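Side-chain contacts in chitinase (Paenibacillus sp. FPU-7, PDB 5GZT), which probably catalyses the random endo-hydrolysis of beta-1,4-linked N-acetylglucosamine chains in chitin and chitodextrins: residues F620-W623 with E624-Q627; L921-E924 with K925-V928; E808-N811 with W812-F816; N1053-K1057 with D1058-K1062; V1001-A1004 with Y1005-G1009. All coordinates share one frame; numbering follows the deposited sequence.

In the fold
All five contacts are local, and none touches another. Interaction 1 belongs to the first family 18 TIM barrel, at the end of its eighth strand, where W623 and its cis peptide probably line the substrate cleft, as in related chitinases. Interactions 2 to 5 belong to the second barrel: interaction 3 follows the second strand, interaction 2 lies on the helix after the fourth, interaction 5 on the helix before the seventh, and interaction 4 in the insertion between the seventh and eighth. The centre of interaction 1 is about 31 Å from that of interaction 5 and about 59 Å from that of interaction 3. Interactions 3 and 4 approach to about 13 Å between nearest atoms.

Interaction 1: residues F620-W623 with E624-Q627; sequences FMYW and EYSQ
W623 and E624 are joined by a cis peptide bond, which brings their CA atoms to 3.0 Å and turns the chain sharply from strand 619-623 into the short 3-10 segment 625-627. The turn folds the E624 side chain back over the indole it follows. W623 keeps CG anti to its backbone N (chi1 178°), and E624 CG sits over the five-membered ring as a CH-pi contact, 3.5 Å from the centroid; beyond CG the carboxylate leads away from the ring, its plane 89° from that of the indole. Strand 619-623 is the eighth strand of the first TIM barrel, and a tryptophan followed by a cis peptide at this place is a hallmark of family 18 chitinases, where it commonly floors the subsite at the scissile bond; a similar role for W623 is probable. The polar groups then lock the turn. E624 N donates to Q627 OE1 at 3.0 Å, arriving from above the amide plane, 55° out of it. Water 1 accepts from both W623 NE1 and Q627 NE2, at 3.3 Å each, and so ties the indole edge to the amide. E624 OE2 takes two donors, S626 OG at 2.6 Å on its syn lone pair and S626 N at 2.8 Å nearly in line with the C-O bond, which hold the carboxylate rotation. Toward helix 633-642, Y622 and Y625 run side by side, Y622 OH meeting Y625 CD1 at the ring edge, 3.8 Å away, while Y625 OH reaches the backbone N of D297.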
# COMPACT_ATOMS: atom_id res chain seq x y z
N PHE B 620 -3.58 -4.00 0.32
CA PHE B 620 -3.57 -4.25 -1.09
C PHE B 620 -2.19 -3.94 -1.65
O PHE B 620 -1.69 -2.81 -1.54
CB PHE B 620 -4.64 -3.35 -1.74
CG PHE B 620 -5.19 -3.87 -3.10
CD1 PHE B 620 -4.33 -4.29 -4.14
CD2 PHE B 620 -6.53 -3.81 -3.39
CE1 PHE B 620 -4.84 -4.74 -5.35
CE2 PHE B 620 -7.02 -4.25 -4.61
CZ PHE B 620 -6.15 -4.70 -5.59
N MET B 621 -1.56 -4.93 -2.27
CA MET B 621 -0.25 -4.72 -2.96
C MET B 621 -0.49 -4.84 -4.48
O MET B 621 -1.32 -5.65 -4.88
CB MET B 621 0.76 -5.82 -2.56
CG MET B 621 2.04 -5.80 -3.37
SD MET B 621 2.03 -6.73 -4.89
CE MET B 621 2.24 -8.43 -4.31
N TYR B 622 0.23 -4.08 -5.30
CA TYR B 622 0.13 -4.26 -6.75
C TYR B 622 1.41 -4.03 -7.54
O TYR B 622 2.22 -3.20 -7.15
CB TYR B 622 -0.99 -3.36 -7.27
CG TYR B 622 -0.94 -1.87 -6.92
CD1 TYR B 622 -0.04 -0.98 -7.53
CD2 TYR B 622 -1.82 -1.35 -6.04
CE1 TYR B 622 -0.03 0.42 -7.19
CE2 TYR B 622 -1.88 0.00 -5.76
CZ TYR B 622 -0.96 0.90 -6.33
OH TYR B 622 -1.11 2.26 -5.97
N TRP B 623 1.56 -4.83 -8.60
CA TRP B 623 2.63 -4.77 -9.55
C TRP B 623 2.03 -4.33 -10.88
O TRP B 623 1.15 -5.05 -11.38
CB TRP B 623 3.18 -6.17 -9.79
CG TRP B 623 4.26 -6.14 -10.82
CD1 TRP B 623 4.13 -6.33 -12.17
CD2 TRP B 623 5.63 -5.90 -10.58
NE1 TRP B 623 5.34 -6.20 -12.77
CE2 TRP B 623 6.28 -5.92 -11.83
CE3 TRP B 623 6.37 -5.66 -9.44
CZ2 TRP B 623 7.65 -5.68 -11.96
CZ3 TRP B 623 7.76 -5.42 -9.58
CH2 TRP B 623 8.38 -5.47 -10.81
N GLU B 624 2.43 -3.21 -11.47
CA GLU B 624 3.22 -2.16 -10.86
C GLU B 624 2.66 -0.81 -11.33
O GLU B 624 1.95 -0.72 -12.35
CB GLU B 624 4.75 -2.32 -11.12
CG GLU B 624 5.23 -2.67 -12.55
CD GLU B 624 5.40 -1.45 -13.44
OE1 GLU B 624 5.96 -1.65 -14.50
OE2 GLU B 624 4.94 -0.34 -13.13
N TYR B 625 2.92 0.21 -10.53
CA TYR B 625 2.21 1.51 -10.60
C TYR B 625 2.20 2.11 -12.00
O TYR B 625 1.19 2.69 -12.38
CB TYR B 625 2.76 2.49 -9.58
CG TYR B 625 2.05 3.83 -9.49
CD1 TYR B 625 1.00 4.03 -8.65
CD2 TYR B 625 2.48 4.93 -10.28
CE1 TYR B 625 0.30 5.22 -8.62
CE2 TYR B 625 1.84 6.16 -10.16
CZ TYR B 625 0.76 6.30 -9.36
OH TYR B 625 0.06 7.50 -9.25
N SER B 626 3.30 1.95 -12.74
CA SER B 626 3.42 2.63 -14.05
C SER B 626 2.55 2.06 -15.17
O SER B 626 2.46 2.63 -16.28
CB SER B 626 4.89 2.64 -14.52
OG SER B 626 5.38 1.39 -15.04
N GLN B 627 1.93 0.89 -14.94
CA GLN B 627 1.08 0.24 -15.95
C GLN B 627 -0.35 0.69 -15.94
O GLN B 627 -1.12 0.27 -16.79
CB GLN B 627 1.13 -1.28 -15.67
CG GLN B 627 2.50 -1.91 -15.82
CD GLN B 627 2.56 -3.34 -15.27
OE1 GLN B 627 1.84 -3.76 -14.32
NE2 GLN B 627 3.44 -4.08 -15.83
O HOH W 1 4.43 -7.23 -15.76

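Interaction 2: residues L921-E924 with K925-V928; sequences LFRE and KLDV
R923 with D927, and L921 with K925, are i to i+4 pairs on helix 911-933, which connects the fourth and fifth strands of the second TIM barrel. Its backbone bonds are regular, as in D927 N to R923 O, 2.9 Å. R923 starts with CG anti to the backbone N (chi1 -178°) and folds at chi2 and chi3, carrying its guanidinium forward along the helix to L926 and D927. L926 packs over one face of that group, its CB 3.4 Å from R923 NH1. D927 OD1 stands at the guanidinium edge, 2.8 Å from R923 NH1, in a salt bridge with carboxylate and guanidinium planes 29° apart; OD1 is modelled too close to a neighbour, so its place is doubtful. On another side of the helix K925 CE lies against the branched end of L921, 3.9 Å from CD1. The chain is extended until a bend at chi4 (-69°) turns NZ toward water 3, which accepts from K925 NZ at 2.8 Å and donates to E924 OE1 at 3.0 Å. K925 NZ also forms a salt bridge with E872 of helix 868-884, and R923 NH2 donates to the backbone O of Y937. Both cations thus link elements: the arginine ties the helix to Y937, just before the fifth strand, and probably pairs with D927, and the lysine probably lends E872 and, through water, E924 a shared positive partner.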
# COMPACT_ATOMS: atom_id res chain seq x y z
N LEU B 921 -33.79 38.94 -7.80
CA LEU B 921 -34.53 40.23 -8.02
C LEU B 921 -34.15 40.78 -9.40
O LEU B 921 -35.01 41.26 -10.15
CB LEU B 921 -34.23 41.23 -6.93
CG LEU B 921 -34.99 42.56 -7.17
CD1 LEU B 921 -36.47 42.29 -6.98
CD2 LEU B 921 -34.61 43.54 -6.09
N PHE B 922 -32.88 40.76 -9.73
CA PHE B 922 -32.44 41.25 -11.07
C PHE B 922 -33.16 40.47 -12.21
O PHE B 922 -33.65 41.11 -13.18
CB PHE B 922 -30.95 41.16 -11.29
CG PHE B 922 -30.16 42.40 -10.89
CD1 PHE B 922 -30.08 42.83 -9.60
CD2 PHE B 922 -29.46 43.09 -11.84
CE1 PHE B 922 -29.38 43.95 -9.30
CE2 PHE B 922 -28.73 44.16 -11.54
CZ PHE B 922 -28.68 44.62 -10.28
N ARG B 923 -33.30 39.14 -12.05
CA ARG B 923 -34.01 38.33 -13.09
C ARG B 923 -35.47 38.67 -13.16
O ARG B 923 -36.01 38.86 -14.26
CB ARG B 923 -33.84 36.85 -12.85
CG ARG B 923 -34.47 35.89 -13.87
CD ARG B 923 -34.92 36.46 -15.25
NE ARG B 923 -33.94 36.80 -16.11
CZ ARG B 923 -33.90 37.49 -17.24
NH1 ARG B 923 -34.77 38.24 -17.90
NH2 ARG B 923 -32.65 37.42 -17.75
N GLU B 924 -36.11 38.87 -12.00
CA GLU B 924 -37.49 39.34 -12.02
C GLU B 924 -37.64 40.67 -12.75
O GLU B 924 -38.48 40.83 -13.63
CB GLU B 924 -38.03 39.42 -10.59
CG GLU B 924 -39.42 39.98 -10.51
CD GLU B 924 -39.97 40.01 -9.07
OE1 GLU B 924 -39.42 40.62 -8.16
OE2 GLU B 924 -40.96 39.40 -8.86
N LYS B 925 -36.83 41.64 -12.42
CA LYS B 925 -36.94 42.94 -13.06
C LYS B 925 -36.66 42.88 -14.53
O LYS B 925 -37.22 43.61 -15.27
CB LYS B 925 -36.01 43.93 -12.42
CG LYS B 925 -36.51 44.18 -11.00
CD LYS B 925 -36.09 45.47 -10.41
CE LYS B 925 -36.63 45.60 -9.00
NZ LYS B 925 -38.11 45.77 -8.85
N LEU B 926 -35.72 42.03 -14.96
CA LEU B 926 -35.39 41.98 -16.37
C LEU B 926 -36.48 41.22 -17.12
O LEU B 926 -36.69 41.47 -18.30
CB LEU B 926 -34.02 41.34 -16.61
CG LEU B 926 -32.83 42.23 -16.25
CD1 LEU B 926 -31.54 41.42 -16.32
CD2 LEU B 926 -32.73 43.45 -17.14
N ASP B 927 -37.14 40.25 -16.48
CA ASP B 927 -38.40 39.71 -17.09
C ASP B 927 -39.41 40.82 -17.35
O ASP B 927 -40.10 40.82 -18.37
CB ASP B 927 -39.04 38.64 -16.21
CG ASP B 927 -38.16 37.34 -16.13
OD1 ASP B 927 -37.17 37.23 -16.87
OD2 ASP B 927 -38.49 36.50 -15.30
N VAL B 928 -39.60 41.67 -16.36
CA VAL B 928 -40.53 42.83 -16.49
C VAL B 928 -40.10 43.68 -17.66
O VAL B 928 -40.87 43.90 -18.63
CB VAL B 928 -40.63 43.61 -15.17
CG1 VAL B 928 -41.35 44.97 -15.30
CG2 VAL B 928 -41.34 42.80 -14.15
O HOH W 2 -36.17 39.68 -20.45
O HOH W 3 -39.80 43.54 -8.75

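Interaction 3: residues E808-N811 with W812-F816; sequences EDIN and WVNEF
Helix 810-813 is a single short turn, in which D809 O accepts from V813 N at 2.9 Å and I810 O from N814 N at 3.0 Å. N814 is the first residue to leave helical angles. D809 holds its CG anti to the backbone N (chi1 177°), which swings the carboxylate over the start of the helix; OD1 there accepts a weak bond from W812 N at 3.2 Å. The carboxylate carbon also rests against W812 CB, 3.7 Å away, with the two side chains at about a right angle and their planes 43° apart. The other oxygen, OD2, makes a salt bridge with R797, which in turn forms a cation-pi contact with the W812 ring. R825 adds a second cation-pi contact to that indole, so aspartate, tryptophan and the two arginines are tied together. I810 and N814 lie side by side on the surface, CG2 of I810 3.7 Å from ND2 of N814. With D809 as N-cap, its side chain receiving an amide of the first turn, this is an N-capped helix start, though with a weak capping bond, placed in the segment that follows the second barrel strand and its 802-805 hairpin partner.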
# COMPACT_ATOMS: atom_id res chain seq x y z
N GLU B 808 -16.73 57.56 -12.28
CA GLU B 808 -17.25 58.01 -11.03
C GLU B 808 -16.79 57.22 -9.86
O GLU B 808 -17.11 57.56 -8.71
CB GLU B 808 -18.75 58.03 -11.06
CG GLU B 808 -19.32 58.86 -12.17
CD GLU B 808 -19.17 60.36 -11.88
OE1 GLU B 808 -18.80 60.73 -10.74
OE2 GLU B 808 -19.36 61.13 -12.80
N ASP B 809 -16.01 56.18 -10.09
CA ASP B 809 -15.37 55.43 -9.00
C ASP B 809 -14.01 56.12 -8.73
O ASP B 809 -13.11 56.01 -9.52
CB ASP B 809 -15.14 53.99 -9.47
CG ASP B 809 -14.44 53.13 -8.50
OD1 ASP B 809 -13.92 53.61 -7.44
OD2 ASP B 809 -14.43 51.90 -8.74
N ILE B 810 -13.90 56.86 -7.63
CA ILE B 810 -12.72 57.68 -7.36
C ILE B 810 -11.62 56.77 -6.88
O ILE B 810 -10.46 57.01 -7.16
CB ILE B 810 -13.07 58.81 -6.39
CG1 ILE B 810 -14.20 59.62 -6.96
CG2 ILE B 810 -11.87 59.73 -6.12
CD1 ILE B 810 -13.98 60.24 -8.34
N ASN B 811 -11.94 55.67 -6.23
CA ASN B 811 -10.90 54.70 -5.94
C ASN B 811 -10.13 54.29 -7.23
O ASN B 811 -8.87 54.17 -7.24
CB ASN B 811 -11.48 53.49 -5.20
CG ASN B 811 -10.42 52.44 -4.79
OD1 ASN B 811 -9.51 52.73 -4.04
ND2 ASN B 811 -10.59 51.21 -5.26
N TRP B 812 -10.86 54.07 -8.32
CA TRP B 812 -10.27 53.62 -9.53
C TRP B 812 -9.59 54.80 -10.23
O TRP B 812 -8.48 54.61 -10.78
CB TRP B 812 -11.32 52.98 -10.45
CG TRP B 812 -10.82 52.61 -11.80
CD1 TRP B 812 -10.20 51.43 -12.14
CD2 TRP B 812 -10.97 53.34 -13.02
NE1 TRP B 812 -9.96 51.40 -13.48
CE2 TRP B 812 -10.43 52.55 -14.05
CE3 TRP B 812 -11.56 54.54 -13.35
CZ2 TRP B 812 -10.38 52.96 -15.34
CZ3 TRP B 812 -11.54 54.95 -14.66
CH2 TRP B 812 -10.94 54.18 -15.64
N VAL B 813 -10.27 55.97 -10.28
CA VAL B 813 -9.75 57.12 -11.00
C VAL B 813 -8.36 57.48 -10.45
O VAL B 813 -7.42 57.69 -11.21
CB VAL B 813 -10.69 58.32 -10.88
CG1 VAL B 813 -9.99 59.63 -11.26
CG2 VAL B 813 -11.95 58.14 -11.75
N ASN B 814 -8.25 57.49 -9.12
CA ASN B 814 -7.01 57.81 -8.41
C ASN B 814 -6.17 56.64 -8.00
O ASN B 814 -5.31 56.81 -7.14
CB ASN B 814 -7.30 58.67 -7.17
CG ASN B 814 -7.82 60.02 -7.54
OD1 ASN B 814 -7.78 60.40 -8.71
ND2 ASN B 814 -8.35 60.71 -6.57
N GLU B 815 -6.36 55.47 -8.61
CA GLU B 815 -5.56 54.31 -8.28
C GLU B 815 -4.04 54.61 -8.33
O GLU B 815 -3.32 54.19 -7.45
CB GLU B 815 -5.85 53.23 -9.28
CG GLU B 815 -5.05 51.96 -9.06
CD GLU B 815 -5.56 50.81 -9.84
OE1 GLU B 815 -6.36 50.96 -10.80
OE2 GLU B 815 -5.15 49.71 -9.47
N PHE B 816 -3.61 55.31 -9.38
CA PHE B 816 -2.24 55.70 -9.61
C PHE B 816 -2.05 57.21 -9.34
O PHE B 816 -2.92 58.06 -9.71
CB PHE B 816 -1.81 55.40 -11.06
CG PHE B 816 -1.91 53.96 -11.42
CD1 PHE B 816 -0.90 53.08 -11.06
CD2 PHE B 816 -3.03 53.46 -12.04
CE1 PHE B 816 -0.99 51.74 -11.35
CE2 PHE B 816 -3.14 52.11 -12.33
CZ PHE B 816 -2.12 51.24 -11.98

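Interaction 4: residues N1053-K1057 with D1058-K1062; sequences NDLVK and DYFDK
L1055 meets both Y1059 and F1060 where helix 1052-1058 ends, in the insertion carried between the seventh and eighth strands of the second TIM barrel, as in many family 18 chitinases. Hydrogen bonds set the ending: L1055 O accepts from Y1059 N and from F1060 N, each at 3.0 Å and from opposite faces of the carbonyl plane. The second is an i+5 bond, a pi-turn, and a type II turn from Y1059 to K1062 overlaps its end. Apolar contacts use the same leucine twice. Its CD2 lies over a face of the Y1059 ring, 4.2 Å from the centroid, and its CB lies over a face of the F1060 ring, 4.1 Å from the centroid. V1056 adds CG2 at 4.0 Å from F1060 CE2. The charges lie along the exposed side: K1057, with CG between backbone N and carbonyl carbon (chi1 66°), brings NZ between two carboxylates, making salt bridges to D1058 OD2 at 3.5 Å and to D1054 OD1 at 3.4 Å. Both are long, and the lysine probably offsets the like charges of the two aspartates. From the far end of the turn, K1062 NZ donates a weak bond to K1057 O at 3.3 Å.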
# COMPACT_ATOMS: atom_id res chain seq x y z
N ASN B 1053 0.19 40.85 -26.50
CA ASN B 1053 0.96 41.80 -27.31
C ASN B 1053 2.40 42.02 -26.75
O ASN B 1053 3.34 42.20 -27.48
CB ASN B 1053 0.34 43.18 -27.26
CG ASN B 1053 -1.05 43.25 -27.76
OD1 ASN B 1053 -1.40 42.78 -28.88
ND2 ASN B 1053 -1.87 43.94 -26.99
N ASP B 1054 2.52 42.14 -25.43
CA ASP B 1054 3.81 42.20 -24.83
C ASP B 1054 4.60 40.91 -25.18
O ASP B 1054 5.81 40.99 -25.49
CB ASP B 1054 3.75 42.36 -23.32
CG ASP B 1054 3.11 43.67 -22.89
OD1 ASP B 1054 3.11 44.58 -23.71
OD2 ASP B 1054 2.58 43.76 -21.74
N LEU B 1055 3.93 39.75 -25.13
CA LEU B 1055 4.62 38.52 -25.40
C LEU B 1055 5.18 38.59 -26.78
O LEU B 1055 6.37 38.22 -26.99
CB LEU B 1055 3.75 37.26 -25.22
CG LEU B 1055 3.22 36.95 -23.84
CD1 LEU B 1055 2.51 35.60 -23.91
CD2 LEU B 1055 4.36 36.93 -22.83
N VAL B 1056 4.38 39.09 -27.70
CA VAL B 1056 4.77 39.14 -29.09
C VAL B 1056 5.99 40.05 -29.28
O VAL B 1056 6.94 39.62 -29.88
CB VAL B 1056 3.63 39.57 -30.01
CG1 VAL B 1056 4.13 39.97 -31.43
CG2 VAL B 1056 2.64 38.44 -30.13
N LYS B 1057 5.98 41.27 -28.79
CA LYS B 1057 7.10 42.16 -29.10
C LYS B 1057 8.36 41.97 -28.21
O LYS B 1057 9.45 42.29 -28.64
CB LYS B 1057 6.63 43.61 -29.20
CG LYS B 1057 6.12 44.23 -27.93
CD LYS B 1057 5.57 45.64 -28.22
CE LYS B 1057 4.85 46.26 -27.01
NZ LYS B 1057 5.48 45.99 -25.66
N ASP B 1058 8.21 41.41 -27.01
CA ASP B 1058 9.28 41.39 -26.01
C ASP B 1058 9.74 40.00 -25.54
O ASP B 1058 10.67 39.96 -24.75
CB ASP B 1058 8.85 42.11 -24.70
CG ASP B 1058 8.55 43.60 -24.88
OD1 ASP B 1058 8.89 44.20 -25.90
OD2 ASP B 1058 7.96 44.18 -23.94
N TYR B 1059 9.06 38.91 -25.89
CA TYR B 1059 9.38 37.58 -25.28
C TYR B 1059 9.64 36.50 -26.30
O TYR B 1059 10.67 35.81 -26.30
CB TYR B 1059 8.25 37.10 -24.36
CG TYR B 1059 8.16 37.81 -23.06
CD1 TYR B 1059 7.65 39.09 -22.98
CD2 TYR B 1059 8.57 37.18 -21.90
CE1 TYR B 1059 7.57 39.75 -21.76
CE2 TYR B 1059 8.52 37.84 -20.68
CZ TYR B 1059 8.00 39.10 -20.62
OH TYR B 1059 7.94 39.70 -19.39
N PHE B 1060 8.69 36.36 -27.21
CA PHE B 1060 8.83 35.40 -28.28
C PHE B 1060 10.14 35.63 -29.07
O PHE B 1060 10.39 36.75 -29.59
CB PHE B 1060 7.61 35.40 -29.22
CG PHE B 1060 6.27 34.94 -28.57
CD1 PHE B 1060 6.23 34.12 -27.40
CD2 PHE B 1060 5.05 35.34 -29.16
CE1 PHE B 1060 4.99 33.74 -26.85
CE2 PHE B 1060 3.83 34.95 -28.61
CZ PHE B 1060 3.80 34.15 -27.47
N ASP B 1061 10.95 34.57 -29.13
CA ASP B 1061 12.26 34.56 -29.84
C ASP B 1061 13.23 35.63 -29.32
O ASP B 1061 13.94 36.25 -30.09
CB ASP B 1061 12.06 34.74 -31.33
CG ASP B 1061 11.05 33.81 -31.90
OD1 ASP B 1061 11.14 32.60 -31.62
OD2 ASP B 1061 10.15 34.29 -32.62
N LYS B 1062 13.21 35.85 -28.01
CA LYS B 1062 14.10 36.76 -27.33
C LYS B 1062 14.69 35.98 -26.23
O LYS B 1062 14.74 36.43 -25.09
CB LYS B 1062 13.36 37.94 -26.74
CG LYS B 1062 13.64 39.25 -27.40
CD LYS B 1062 13.00 39.37 -28.76
CE LYS B 1062 12.66 40.84 -28.93
NZ LYS B 1062 12.02 41.06 -30.25

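Interaction 5: residues V1001-A1004 with Y1005-G1009; sequences VLTA and YRKQG
R1006 sets CG anti to its carbonyl carbon (chi1 -79°), and the bend at chi3 (-70°) curls the side chain back one turn of helix 998-1007, laying NE beside L1002 O. This helix joins the sixth and seventh strands of the second TIM barrel. L1002 O is gripped twice, by R1006 N at 3.1 Å and by R1006 NE at 3.0 Å, from opposite faces of the carbonyl plane. The NE bond is nearly straight at the hydrogen (171°) and lies in the guanidinium plane, yet it arrives from above the carbonyl plane and off its lone pairs. With NE fixed in this way, NH1 and NH2 point on to Q1106 OE1 and the Y1102 hydroxyl of helix 1093-1106. Y1005 and V1001 run side by side on the barrel side of the helix, CG1 of V1001 touching CE1 of Y1005 at 3.9 Å, and the buried hydroxyl is satisfied by A944 O and S943 OG. T1003 and K1007 are likewise parallel neighbours, CG2 of T1003 meeting CE of K1007 at 4.0 Å. G1009, with positive phi, closes the helix in a Schellman motif, its N donating to R1006 O at 2.9 Å. Beside this end, Q1008, bent at chi2, shares a water with A1004: water 4 accepts from Q1008 NE2 at 3.0 Å and donates to A1004 O at 2.7 Å.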
# COMPACT_ATOMS: atom_id res chain seq x y z
N VAL B 1001 -12.12 22.80 -12.54
CA VAL B 1001 -13.06 23.87 -12.05
C VAL B 1001 -14.49 23.69 -12.54
O VAL B 1001 -15.49 23.68 -11.78
CB VAL B 1001 -12.53 25.25 -12.47
CG1 VAL B 1001 -13.51 26.34 -12.07
CG2 VAL B 1001 -11.25 25.53 -11.79
N LEU B 1002 -14.59 23.45 -13.84
CA LEU B 1002 -15.93 23.29 -14.45
C LEU B 1002 -16.58 21.99 -14.06
O LEU B 1002 -17.84 21.94 -13.89
CB LEU B 1002 -15.82 23.50 -15.91
CG LEU B 1002 -15.35 24.87 -16.29
CD1 LEU B 1002 -14.98 24.90 -17.77
CD2 LEU B 1002 -16.42 25.90 -16.02
N THR B 1003 -15.77 20.95 -13.73
CA THR B 1003 -16.36 19.80 -13.08
C THR B 1003 -16.91 20.10 -11.72
O THR B 1003 -18.03 19.62 -11.38
CB THR B 1003 -15.32 18.63 -13.00
OG1 THR B 1003 -14.98 18.29 -14.33
CG2 THR B 1003 -15.84 17.40 -12.32
N ALA B 1004 -16.16 20.82 -10.88
CA ALA B 1004 -16.64 21.17 -9.58
C ALA B 1004 -17.88 22.02 -9.67
O ALA B 1004 -18.76 21.86 -8.87
CB ALA B 1004 -15.59 21.92 -8.81
N TYR B 1005 -17.98 22.92 -10.62
CA TYR B 1005 -19.29 23.65 -10.77
C TYR B 1005 -20.45 22.69 -11.06
O TYR B 1005 -21.61 22.78 -10.51
CB TYR B 1005 -19.20 24.71 -11.88
CG TYR B 1005 -18.68 26.06 -11.45
CD1 TYR B 1005 -17.38 26.23 -10.97
CD2 TYR B 1005 -19.47 27.19 -11.59
CE1 TYR B 1005 -16.90 27.48 -10.57
CE2 TYR B 1005 -18.99 28.45 -11.19
CZ TYR B 1005 -17.75 28.60 -10.69
OH TYR B 1005 -17.33 29.88 -10.38
N ARG B 1006 -20.16 21.73 -11.91
CA ARG B 1006 -21.18 20.75 -12.26
C ARG B 1006 -21.54 19.86 -11.11
O ARG B 1006 -22.74 19.52 -10.97
CB ARG B 1006 -20.80 19.92 -13.53
CG ARG B 1006 -21.06 20.72 -14.82
CD ARG B 1006 -20.41 20.07 -16.07
NE ARG B 1006 -18.97 20.21 -16.01
CZ ARG B 1006 -18.14 19.70 -16.93
NH1 ARG B 1006 -18.61 19.06 -18.02
NH2 ARG B 1006 -16.83 19.86 -16.79
N LYS B 1007 -20.55 19.51 -10.28
CA LYS B 1007 -20.87 18.70 -9.09
C LYS B 1007 -21.69 19.46 -8.04
O LYS B 1007 -22.40 18.83 -7.29
CB LYS B 1007 -19.64 18.13 -8.39
CG LYS B 1007 -18.74 17.21 -9.22
CD LYS B 1007 -19.40 15.95 -9.70
CE LYS B 1007 -18.32 15.00 -10.25
NZ LYS B 1007 -18.95 13.99 -11.16
N GLN B 1008 -21.69 20.79 -8.09
CA GLN B 1008 -22.62 21.58 -7.30
C GLN B 1008 -24.01 21.66 -7.86
O GLN B 1008 -24.86 22.19 -7.21
CB GLN B 1008 -22.11 23.04 -7.15
CG GLN B 1008 -20.83 23.26 -6.44
CD GLN B 1008 -20.98 22.93 -4.97
OE1 GLN B 1008 -21.66 23.62 -4.22
NE2 GLN B 1008 -20.35 21.85 -4.57
N GLY B 1009 -24.22 21.17 -9.08
CA GLY B 1009 -25.50 21.06 -9.76
C GLY B 1009 -25.68 22.05 -10.91
O GLY B 1009 -26.71 22.04 -11.56
O HOH W 4 -18.21 20.81 -6.39